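Local coordinates for hydroxynitrile lyase (Passiflora edulis, PDB 5Y02), which probably acts as a cyanohydrin lyase, splitting substrates such as (R)-mandelonitrile into an aldehyde and hydrogen cyanide, and works as a homodimer of the dimeric alpha+beta barrel (Dabb) family, at residues I10-Y15 with T62-S67; I6-V11 with L101-N106. All blocks are in the same frame, centred on the assembly; numbering follows the deposited sequence. Where two conformers were deposited one is given.

Contact 1: residues I10-Y15 with T62-S67; sequences IVFNRY and THAYES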
ATOM      1  N   ILE A  10       1.519  -3.599   4.070  1.00 15.83           N
ATOM      2  CA  ILE A  10       1.829  -2.381   3.341  1.00 15.68           C
ATOM      3  C   ILE A  10       1.928  -1.217   4.301  1.00 14.50           C
ATOM      4  O   ILE A  10       1.004  -0.958   5.037  1.00 14.62           O
ATOM      5  CB  ILE A  10       0.780  -1.997   2.271  1.00 16.70           C
ATOM      6  CG1 ILE A  10       0.389  -3.196   1.407  1.00 18.76           C
ATOM      7  CG2 ILE A  10       1.320  -0.859   1.416  1.00 16.65           C
ATOM      8  CD1 ILE A  10       1.478  -3.799   0.576  1.00 19.36           C
ATOM      9  N   VAL A  11       3.040  -0.501   4.201  1.00 14.08           N
ATOM     10  CA  VAL A  11       3.401   0.614   5.057  1.00 14.41           C
ATOM     11  C   VAL A  11       3.563   1.837   4.169  1.00 13.74           C
ATOM     12  O   VAL A  11       4.268   1.795   3.153  1.00 13.32           O
ATOM     13  CB  VAL A  11       4.728   0.337   5.780  1.00 14.73           C
ATOM     14  CG1 VAL A  11       5.149   1.527   6.649  1.00 15.12           C
ATOM     15  CG2 VAL A  11       4.607  -0.939   6.601  1.00 15.22           C
ATOM     16  N   PHE A  12       2.900   2.926   4.541  1.00 13.54           N
ATOM     17  CA  PHE A  12       3.207   4.252   3.977  1.00 13.33           C
ATOM     18  C   PHE A  12       3.783   5.098   5.123  1.00 13.09           C
ATOM     19  O   PHE A  12       3.236   5.082   6.215  1.00 13.92           O
ATOM     20  CB  PHE A  12       1.962   5.008   3.494  1.00 13.72           C
ATOM     21  CG  PHE A  12       1.211   4.392   2.346  1.00 13.74           C
ATOM     22  CD1 PHE A  12       1.760   3.432   1.508  1.00 13.92           C
ATOM     23  CD2 PHE A  12      -0.060   4.857   2.070  1.00 13.86           C
ATOM     24  CE1 PHE A  12       1.039   2.933   0.443  1.00 14.39           C
ATOM     25  CE2 PHE A  12      -0.783   4.364   0.992  1.00 14.66           C
ATOM     26  CZ  PHE A  12      -0.230   3.399   0.184  1.00 14.38           C
ATOM     27  N   ASN A  13       4.855   5.845   4.882  1.00 13.62           N
ATOM     28  CA  ASN A  13       5.356   6.780   5.881  1.00 13.58           C
ATOM     29  C   ASN A  13       5.869   8.083   5.288  1.00 13.49           C
ATOM     30  O   ASN A  13       5.941   8.267   4.068  1.00 12.44           O
ATOM     31  CB  ASN A  13       6.404   6.118   6.815  1.00 13.96           C
ATOM     32  CG  ASN A  13       7.821   6.208   6.291  1.00 14.38           C
ATOM     33  OD1 ASN A  13       8.060   6.067   5.105  1.00 14.67           O
ATOM     34  ND2 ASN A  13       8.788   6.441   7.200  1.00 15.23           N
ATOM     35  N   ARG A  14       6.186   8.983   6.208  1.00 13.14           N
ATOM     36  CA  ARG A  14       6.853  10.222   5.964  1.00 14.48           C
ATOM     37  C   ARG A  14       7.871  10.326   7.090  1.00 14.17           C
ATOM     38  O   ARG A  14       7.530  10.058   8.245  1.00 14.22           O
ATOM     39  CB  ARG A  14       5.860  11.388   6.060  1.00 16.03           C
ATOM     40  CG  ARG A  14       6.449  12.734   5.665  1.00 17.20           C
ATOM     41  CD  ARG A  14       5.541  13.876   6.126  1.00 19.58           C
ATOM     42  NE  ARG A  14       6.180  15.143   5.792  1.00 21.37           N
ATOM     43  CZ  ARG A  14       6.169  15.716   4.588  1.00 24.54           C
ATOM     44  NH1 ARG A  14       5.514  15.171   3.554  1.00 24.33           N
ATOM     45  NH2 ARG A  14       6.833  16.864   4.404  1.00 26.41           N
ATOM     46  N   TYR A  15       9.103  10.670   6.739  1.00 14.95           N
ATOM     47  CA  TYR A  15      10.197  10.773   7.700  1.00 15.31           C
ATOM     48  C   TYR A  15      10.233  12.124   8.386  1.00 16.08           C
ATOM     49  O   TYR A  15       9.844  13.142   7.810  1.00 15.88           O
ATOM     50  CB  TYR A  15      11.542  10.497   7.037  1.00 14.92           C
ATOM     51  CG  TYR A  15      11.716   9.031   6.740  1.00 15.39           C
ATOM     52  CD1 TYR A  15      12.118   8.151   7.747  1.00 15.76           C
ATOM     53  CD2 TYR A  15      11.432   8.509   5.476  1.00 15.07           C
ATOM     54  CE1 TYR A  15      12.260   6.796   7.504  1.00 15.91           C
ATOM     55  CE2 TYR A  15      11.588   7.152   5.214  1.00 15.52           C
ATOM     56  CZ  TYR A  15      11.992   6.303   6.229  1.00 16.25           C
ATOM     57  OH  TYR A  15      12.116   4.954   6.008  1.00 16.39           O
ATOM     58  N   THR A  62       5.453   9.929   1.711  1.00 15.00           N
ATOM     59  CA  THR A  62       6.508   9.973   0.708  1.00 14.95           C
ATOM     60  C   THR A  62       7.034   8.616   0.271  1.00 14.56           C
ATOM     61  O   THR A  62       7.574   8.522  -0.820  1.00 14.96           O
ATOM     62  CB  THR A  62       7.697  10.799   1.195  1.00 15.15           C
ATOM     63  OG1 THR A  62       8.206  10.228   2.400  1.00 14.88           O
ATOM     64  CG2 THR A  62       7.230  12.256   1.486  1.00 16.00           C
ATOM     65  N   HIS A  63       6.910   7.615   1.130  1.00 13.73           N
ATOM     66  CA  HIS A  63       7.476   6.288   0.912  1.00 14.46           C
ATOM     67  C   HIS A  63       6.429   5.204   1.143  1.00 14.17           C
ATOM     68  O   HIS A  63       5.556   5.320   2.035  1.00 13.70           O
ATOM     69  CB  HIS A  63       8.575   6.029   1.907  1.00 14.28           C
ATOM     70  CG  HIS A  63       9.828   6.796   1.666  1.00 15.66           C
ATOM     71  ND1 HIS A  63       9.924   8.158   1.868  1.00 15.28           N
ATOM     72  CD2 HIS A  63      11.067   6.372   1.314  1.00 15.91           C
ATOM     73  CE1 HIS A  63      11.166   8.538   1.628  1.00 16.27           C
ATOM     74  NE2 HIS A  63      11.879   7.477   1.292  1.00 16.40           N
ATOM     75  N   ALA A  64       6.522   4.148   0.330  1.00 13.68           N
ATOM     76  CA  ALA A  64       5.730   2.944   0.508  1.00 13.69           C
ATOM     77  C   ALA A  64       6.662   1.741   0.596  1.00 13.87           C
ATOM     78  O   ALA A  64       7.714   1.708  -0.063  1.00 12.92           O
ATOM     79  CB  ALA A  64       4.759   2.750  -0.647  1.00 13.93           C
ATOM     80  N   TYR A  65       6.244   0.775   1.396  1.00 13.86           N
ATOM     81  CA  TYR A  65       6.980  -0.487   1.575  1.00 14.95           C
ATOM     82  C   TYR A  65       5.956  -1.617   1.565  1.00 15.75           C
ATOM     83  O   TYR A  65       4.942  -1.556   2.277  1.00 15.46           O
ATOM     84  CB  TYR A  65       7.753  -0.498   2.895  1.00 14.72           C
ATOM     85  CG  TYR A  65       8.421   0.801   3.233  1.00 14.78           C
ATOM     86  CD1 TYR A  65       7.683   1.839   3.808  1.00 14.98           C
ATOM     87  CD2 TYR A  65       9.772   1.019   2.990  1.00 14.80           C
ATOM     88  CE1 TYR A  65       8.263   3.042   4.134  1.00 15.52           C
ATOM     89  CE2 TYR A  65      10.368   2.236   3.318  1.00 15.19           C
ATOM     90  CZ  TYR A  65       9.601   3.245   3.897  1.00 15.36           C
ATOM     91  OH  TYR A  65      10.131   4.465   4.237  1.00 15.74           O
ATOM     92  N   GLU A  66       6.240  -2.667   0.800  1.00 15.49           N
ATOM     93  CA  GLU A  66       5.339  -3.794   0.695  1.00 16.34           C
ATOM     94  C   GLU A  66       6.103  -5.073   1.007  1.00 17.16           C
ATOM     95  O   GLU A  66       7.283  -5.213   0.634  1.00 16.20           O
ATOM     96  CB  GLU A  66       4.726  -3.866  -0.716  1.00 19.06           C
ATOM     97  CG  GLU A  66       5.724  -3.694  -1.854  1.00 21.30           C
ATOM     98  CD  GLU A  66       5.101  -3.879  -3.223  1.00 24.30           C
ATOM     99  OE1 GLU A  66       4.999  -5.042  -3.664  1.00 26.52           O
ATOM    100  OE2 GLU A  66       4.669  -2.869  -3.836  1.00 26.92           O
ATOM    101  N   SER A  67       5.427  -5.993   1.668  1.00 16.96           N
ATOM    102  CA  SER A  67       5.983  -7.338   1.902  1.00 17.54           C
ATOM    103  C   SER A  67       4.862  -8.347   2.080  1.00 18.12           C
ATOM    104  O   SER A  67       3.673  -7.996   2.218  1.00 16.54           O
ATOM    105  CB  SER A  67       6.943  -7.338   3.076  1.00 17.78           C
ATOM    106  OG  SER A  67       6.372  -6.796   4.243  1.00 19.79           O
TER
HETATM  107  O   HOH W   1       9.555  11.819   4.141  1.00 15.34           O

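Contact 2: residues I6-V11 with L101-N106; sequences IVRHIV and LNYIIN. With MXN ((2R)-hydroxy(phenyl)ethanenitrile), chain M.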
ATOM      1  N   ILE A   6      -2.391 -16.044   2.618  1.00 36.99           N
ATOM      2  CA  ILE A   6      -1.237 -15.140   2.460  1.00 34.01           C
ATOM      3  C   ILE A   6      -1.600 -13.672   2.787  1.00 29.12           C
ATOM      4  O   ILE A   6      -2.628 -13.166   2.333  1.00 27.65           O
ATOM      5  CB  ILE A   6      -0.679 -15.264   1.028  1.00 35.56           C
ATOM      6  CG1 ILE A   6       0.016 -16.624   0.877  1.00 38.97           C
ATOM      7  CG2 ILE A   6       0.285 -14.140   0.693  1.00 35.94           C
ATOM      8  CD1 ILE A   6       0.121 -17.109  -0.555  1.00 40.86           C
ATOM      9  N   VAL A   7      -0.720 -13.011   3.533  1.00 25.55           N
ATOM     10  CA  VAL A   7      -0.970 -11.682   4.109  1.00 24.72           C
ATOM     11  C   VAL A   7      -0.050 -10.652   3.475  1.00 23.12           C
ATOM     12  O   VAL A   7       1.171 -10.846   3.473  1.00 22.73           O
ATOM     13  CB  VAL A   7      -0.653 -11.667   5.625  1.00 25.95           C
ATOM     14  CG1 VAL A   7      -0.755 -10.256   6.196  1.00 26.98           C
ATOM     15  CG2 VAL A   7      -1.561 -12.617   6.397  1.00 28.35           C
ATOM     16  N   ARG A   8      -0.629  -9.556   2.977  1.00 20.71           N
ATOM     17  CA  ARG A   8       0.127  -8.417   2.494  1.00 19.25           C
ATOM     18  C   ARG A   8       0.270  -7.406   3.620  1.00 18.10           C
ATOM     19  O   ARG A   8      -0.686  -7.114   4.332  1.00 17.19           O
ATOM     20  CB  ARG A   8      -0.562  -7.753   1.305  1.00 21.53           C
ATOM     21  CG  ARG A   8      -0.721  -8.631   0.075  1.00 23.63           C
ATOM     22  CD  ARG A   8       0.600  -8.780  -0.679  1.00 25.41           C
ATOM     23  NE  ARG A   8       0.969  -7.578  -1.428  1.00 24.35           N
ATOM     24  CZ  ARG A   8       2.216  -7.224  -1.748  1.00 27.99           C
ATOM     25  NH1 ARG A   8       3.278  -7.943  -1.363  1.00 27.01           N
ATOM     26  NH2 ARG A   8       2.419  -6.115  -2.459  1.00 28.58           N
ATOM     27  N   HIS A   9       1.464  -6.854   3.739  1.00 16.47           N
ATOM     28  CA  HIS A   9       1.804  -5.897   4.777  1.00 16.72           C
ATOM     29  C   HIS A   9       2.317  -4.663   4.038  1.00 16.06           C
ATOM     30  O   HIS A   9       3.401  -4.690   3.440  1.00 16.15           O
ATOM     31  CB  HIS A   9       2.870  -6.517   5.686  1.00 16.75           C
ATOM     32  CG  HIS A   9       3.440  -5.593   6.719  1.00 18.03           C
ATOM     33  ND1 HIS A   9       2.735  -5.196   7.834  1.00 17.82           N
ATOM     34  CD2 HIS A   9       4.688  -5.080   6.862  1.00 18.95           C
ATOM     35  CE1 HIS A   9       3.506  -4.434   8.593  1.00 18.26           C
ATOM     36  NE2 HIS A   9       4.696  -4.348   8.030  1.00 19.48           N
ATOM     37  N   ILE A  10       1.519  -3.599   4.070  1.00 15.83           N
ATOM     38  CA  ILE A  10       1.829  -2.381   3.341  1.00 15.68           C
ATOM     39  C   ILE A  10       1.928  -1.217   4.301  1.00 14.50           C
ATOM     40  O   ILE A  10       1.004  -0.958   5.037  1.00 14.62           O
ATOM     41  CB  ILE A  10       0.780  -1.997   2.271  1.00 16.70           C
ATOM     42  CG1 ILE A  10       0.389  -3.196   1.407  1.00 18.76           C
ATOM     43  CG2 ILE A  10       1.320  -0.859   1.416  1.00 16.65           C
ATOM     44  CD1 ILE A  10       1.478  -3.799   0.576  1.00 19.36           C
ATOM     45  N   VAL A  11       3.040  -0.501   4.201  1.00 14.08           N
ATOM     46  CA  VAL A  11       3.401   0.614   5.057  1.00 14.41           C
ATOM     47  C   VAL A  11       3.563   1.837   4.169  1.00 13.74           C
ATOM     48  O   VAL A  11       4.268   1.795   3.153  1.00 13.32           O
ATOM     49  CB  VAL A  11       4.728   0.337   5.780  1.00 14.73           C
ATOM     50  CG1 VAL A  11       5.149   1.527   6.649  1.00 15.12           C
ATOM     51  CG2 VAL A  11       4.607  -0.939   6.601  1.00 15.22           C
ATOM     52  N   LEU A 101      -1.479  -1.192   6.655  1.00 14.97           N
ATOM     53  CA  LEU A 101      -2.574  -2.121   6.527  1.00 14.96           C
ATOM     54  C   LEU A 101      -1.997  -3.515   6.335  1.00 15.29           C
ATOM     55  O   LEU A 101      -0.982  -3.672   5.654  1.00 16.06           O
ATOM     56  CB  LEU A 101      -3.508  -1.772   5.378  1.00 14.82           C
ATOM     57  CG  LEU A 101      -4.653  -0.805   5.779  1.00 15.66           C
ATOM     58  CD1 LEU A 101      -4.087   0.594   5.974  1.00 16.10           C
ATOM     59  CD2 LEU A 101      -5.754  -0.789   4.737  1.00 16.71           C
ATOM     60  N   ASN A 102      -2.654  -4.489   6.945  1.00 15.52           N
ATOM     61  CA  ASN A 102      -2.329  -5.907   6.767  1.00 15.90           C
ATOM     62  C   ASN A 102      -3.583  -6.591   6.286  1.00 15.59           C
ATOM     63  O   ASN A 102      -4.619  -6.429   6.913  1.00 14.96           O
ATOM     64  CB  ASN A 102      -1.930  -6.511   8.104  1.00 17.08           C
ATOM     65  CG  ASN A 102      -0.614  -5.970   8.598  1.00 17.91           C
ATOM     66  OD1 ASN A 102       0.424  -6.279   8.039  1.00 21.37           O
ATOM     67  ND2 ASN A 102      -0.656  -5.144   9.632  1.00 18.03           N
ATOM     68  N   TYR A 103      -3.517  -7.334   5.179  1.00 16.36           N
ATOM     69  CA  TYR A 103      -4.737  -7.945   4.620  1.00 17.17           C
ATOM     70  C   TYR A 103      -4.474  -9.229   3.869  1.00 18.20           C
ATOM     71  O   TYR A 103      -3.384  -9.413   3.293  1.00 17.14           O
ATOM     72  CB  TYR A 103      -5.471  -6.973   3.686  1.00 18.21           C
ATOM     73  CG  TYR A 103      -4.608  -6.397   2.596  1.00 19.15           C
ATOM     74  CD1 TYR A 103      -3.781  -5.312   2.874  1.00 19.95           C
ATOM     75  CD2 TYR A 103      -4.616  -6.904   1.302  1.00 20.06           C
ATOM     76  CE1 TYR A 103      -2.992  -4.745   1.911  1.00 20.52           C
ATOM     77  CE2 TYR A 103      -3.814  -6.323   0.309  1.00 20.83           C
ATOM     78  CZ  TYR A 103      -3.008  -5.237   0.642  1.00 20.36           C
ATOM     79  OH  TYR A 103      -2.165  -4.593  -0.259  1.00 23.44           O
ATOM     80  N   ILE A 104      -5.499 -10.083   3.851  1.00 19.62           N
ATOM     81  CA  ILE A 104      -5.512 -11.266   3.008  0.54 21.15           C
ATOM     82  C   ILE A 104      -5.883 -10.823   1.598  1.00 22.31           C
ATOM     83  O   ILE A 104      -6.721  -9.941   1.433  1.00 21.46           O
ATOM     84  CB  ILE A 104      -6.526 -12.304   3.542  0.54 22.01           C
ATOM     85  CG1 ILE A 104      -6.059 -12.830   4.909  0.54 22.74           C
ATOM     86  CG2 ILE A 104      -6.769 -13.434   2.541  0.54 22.58           C
ATOM     87  CD1 ILE A 104      -4.673 -13.431   4.919  0.54 23.65           C
ATOM     88  N   ILE A 105      -5.286 -11.461   0.602  1.00 24.64           N
ATOM     89  CA  ILE A 105      -5.523 -11.136  -0.811  1.00 27.93           C
ATOM     90  C   ILE A 105      -6.855 -11.662  -1.316  1.00 30.92           C
ATOM     91  O   ILE A 105      -7.209 -12.831  -1.086  1.00 27.39           O
ATOM     92  CB  ILE A 105      -4.389 -11.708  -1.691  1.00 30.45           C
ATOM     93  CG1 ILE A 105      -3.100 -10.942  -1.416  1.00 31.15           C
ATOM     94  CG2 ILE A 105      -4.732 -11.657  -3.187  1.00 31.22           C
ATOM     95  CD1 ILE A 105      -1.837 -11.744  -1.685  1.00 33.78           C
ATOM     96  N   ASN A 106      -7.587 -10.772  -1.991  1.00 30.66           N
ATOM     97  CA  ASN A 106      -8.706 -11.126  -2.862  1.00 34.33           C
ATOM     98  C   ASN A 106      -8.347 -10.666  -4.291  1.00 36.40           C
ATOM     99  O   ASN A 106      -7.688  -9.634  -4.484  1.00 28.41           O
ATOM    100  CB  ASN A 106      -9.990 -10.431  -2.404  1.00 36.34           C
ATOM    101  CG  ASN A 106     -10.393 -10.815  -0.998  1.00 37.85           C
ATOM    102  OD1 ASN A 106     -10.519 -11.993  -0.690  1.00 40.84           O
ATOM    103  ND2 ASN A 106     -10.601  -9.821  -0.138  1.00 38.47           N
TER
HETATM  104  C1  MXN M 201       8.021  -2.875  10.564  1.00 27.71           C
HETATM  105  C2  MXN M 201       8.264  -2.043  11.653  1.00 27.64           C
HETATM  106  C3  MXN M 201       9.014  -2.494  12.740  1.00 27.84           C
HETATM  107  C4  MXN M 201       9.534  -3.784  12.723  1.00 26.04           C
HETATM  108  C5  MXN M 201       9.286  -4.626  11.648  1.00 26.86           C
HETATM  109  C6  MXN M 201       8.535  -4.180  10.566  1.00 28.24           C
HETATM  110  C7  MXN M 201       7.180  -2.355   9.455  1.00 29.36           C
HETATM  111  C8  MXN M 201       5.860  -2.061  10.058  1.00 29.91           C
HETATM  112  N9  MXN M 201       4.822  -1.836  10.544  1.00 30.58           N
HETATM  113  O10 MXN M 201       7.034  -3.340   8.414  1.00 30.85           O
HETATM  114  O   HOH W   2      -3.987 -14.328   0.353  1.00 38.97           O

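Contact 1: residues I10-Y15 with T62-S67
A classic beta bulge marks one end of this antiparallel strand pair, where Thr62 and His63 both face Asn13. The carbonyl oxygen Asn13 O takes two backbone bonds, from Thr62 N at 2.9 Å and from His63 N at 3.2 Å, and the two donors arrive from opposite faces of its plane. Beyond the bulge the ladder turns regular: Val11 and Tyr65 form a hydrogen-bonded pair with Val11 N to Tyr65 O at 2.9 Å. On the face that carries Val11, Asn13, His63 and Tyr65, a chain of hydrogen bonds is built from three side chains. Tyr15 OH donates to Tyr65 OH at 2.7 Å, and Tyr65 OH donates in turn to Asn13 OD1 at 2.8 Å, coming from above the amide plane rather than along a lone pair. With chi1 at 88°, Asn13 CG sits between its backbone N and carbonyl carbon, which brings OD1 to the edge of the Tyr65 ring and ND2 over the centre of the Tyr15 ring. Tyr15 in turn directs its edge at the face of His63 in a T-shaped stack, planes at 87°. Val11 CG1 meets CD1 of the Tyr65 ring. A phenylalanine at Tyr65 would probably leave Tyr15 OH without its acceptor and Asn13 OD1 without this donor. On the reverse face Phe12 CD1 rests on Ala64 CB at 3.8 Å, and the Phe12 ring stacks on Phe12 of the second subunit. Ile24 and Ile28 of helix 21-37 pack on Tyr15, and Ile28 also on His63. One face turned to helices and the other to a partner subunit is the plan of the dimeric alpha+beta barrel fold.

Contact 2: residues I6-V11 with L101-N106
His9 CG stands anti to the backbone N (chi1 173°), while Asn102 CG, with chi1 at -68°, lies anti to its own carbonyl carbon, and these two choices set imidazole and amide side by side, their planes only 14° apart. His9 ND1 donates to Asn102 OD1 at 2.6 Å, almost within the ring plane, which fixes the rotation of the imidazole. The opposite nitrogen, His9 NE2, is thereby aimed at the hydroxyl of the bound (R)-mandelonitrile, with O10 at 2.6 Å; Tyr31 also hydrogen-bonds this ligand. Asn102 is thus a second-shell residue positioning a first-shell one, and its ND2 is itself held by Glu55 of the second subunit.

On the other face of the ladder Tyr103 presents its ring to Arg8, whose CB lies over the face, 3.8 Å from the centroid, in a CH-pi contact. The bends at chi2 and chi3 fold the arginine chain, and Arg8 CG touches Ile105 CG1 at 3.6 Å. Its guanidinium reaches Glu66 of both subunits, and Tyr103 OH bonds to Glu66 of the second subunit. Two residues on, on the same face, Ile10 CG1 packs against Tyr103 CE1 at 3.8 Å. The backbone is zipped by Arg8 N to Tyr103 O at 2.8 Å and by Ile10 N to Leu101 O at 3.0 Å, the latter nearly straight. Past the regular ladder, a water bridges Ile6 O and Ile105 N.

Strand 7-15 is thus flanked here by strand 95-104, with strand 63-69 along its other edge; helix 72-79 covers Val7 and Asn102 through Val72 and Phe75, helix 21-37 approaches His9 through Tyr31, and the second subunit packs on Leu101 and Tyr103.

How the contacts relate
Strand 7-15 is the common member: contact 1 pairs it with strand 63-69 and contact 2 with strand 95-104, so the segments overlap at Ile10 and Val11, of which Ile10 pairs on both sides, and the two centres lie 13 Å apart. The ladders also touch directly. Ser67 O is 2.9 Å from His9 N, a probable backbone hydrogen bond, and Glu66 OE1 forms a salt bridge with Arg8 NH2 at 3.0 Å. Both contacts contribute to the mandelonitrile pocket, with Val11 CG2 at 3.8 Å from the nitrile carbon C8 and His9 NE2 hydrogen-bonded to the ligand hydroxyl. The general lesson is that one central strand can serve a ligand on one sheet face and a dimer interface on the other.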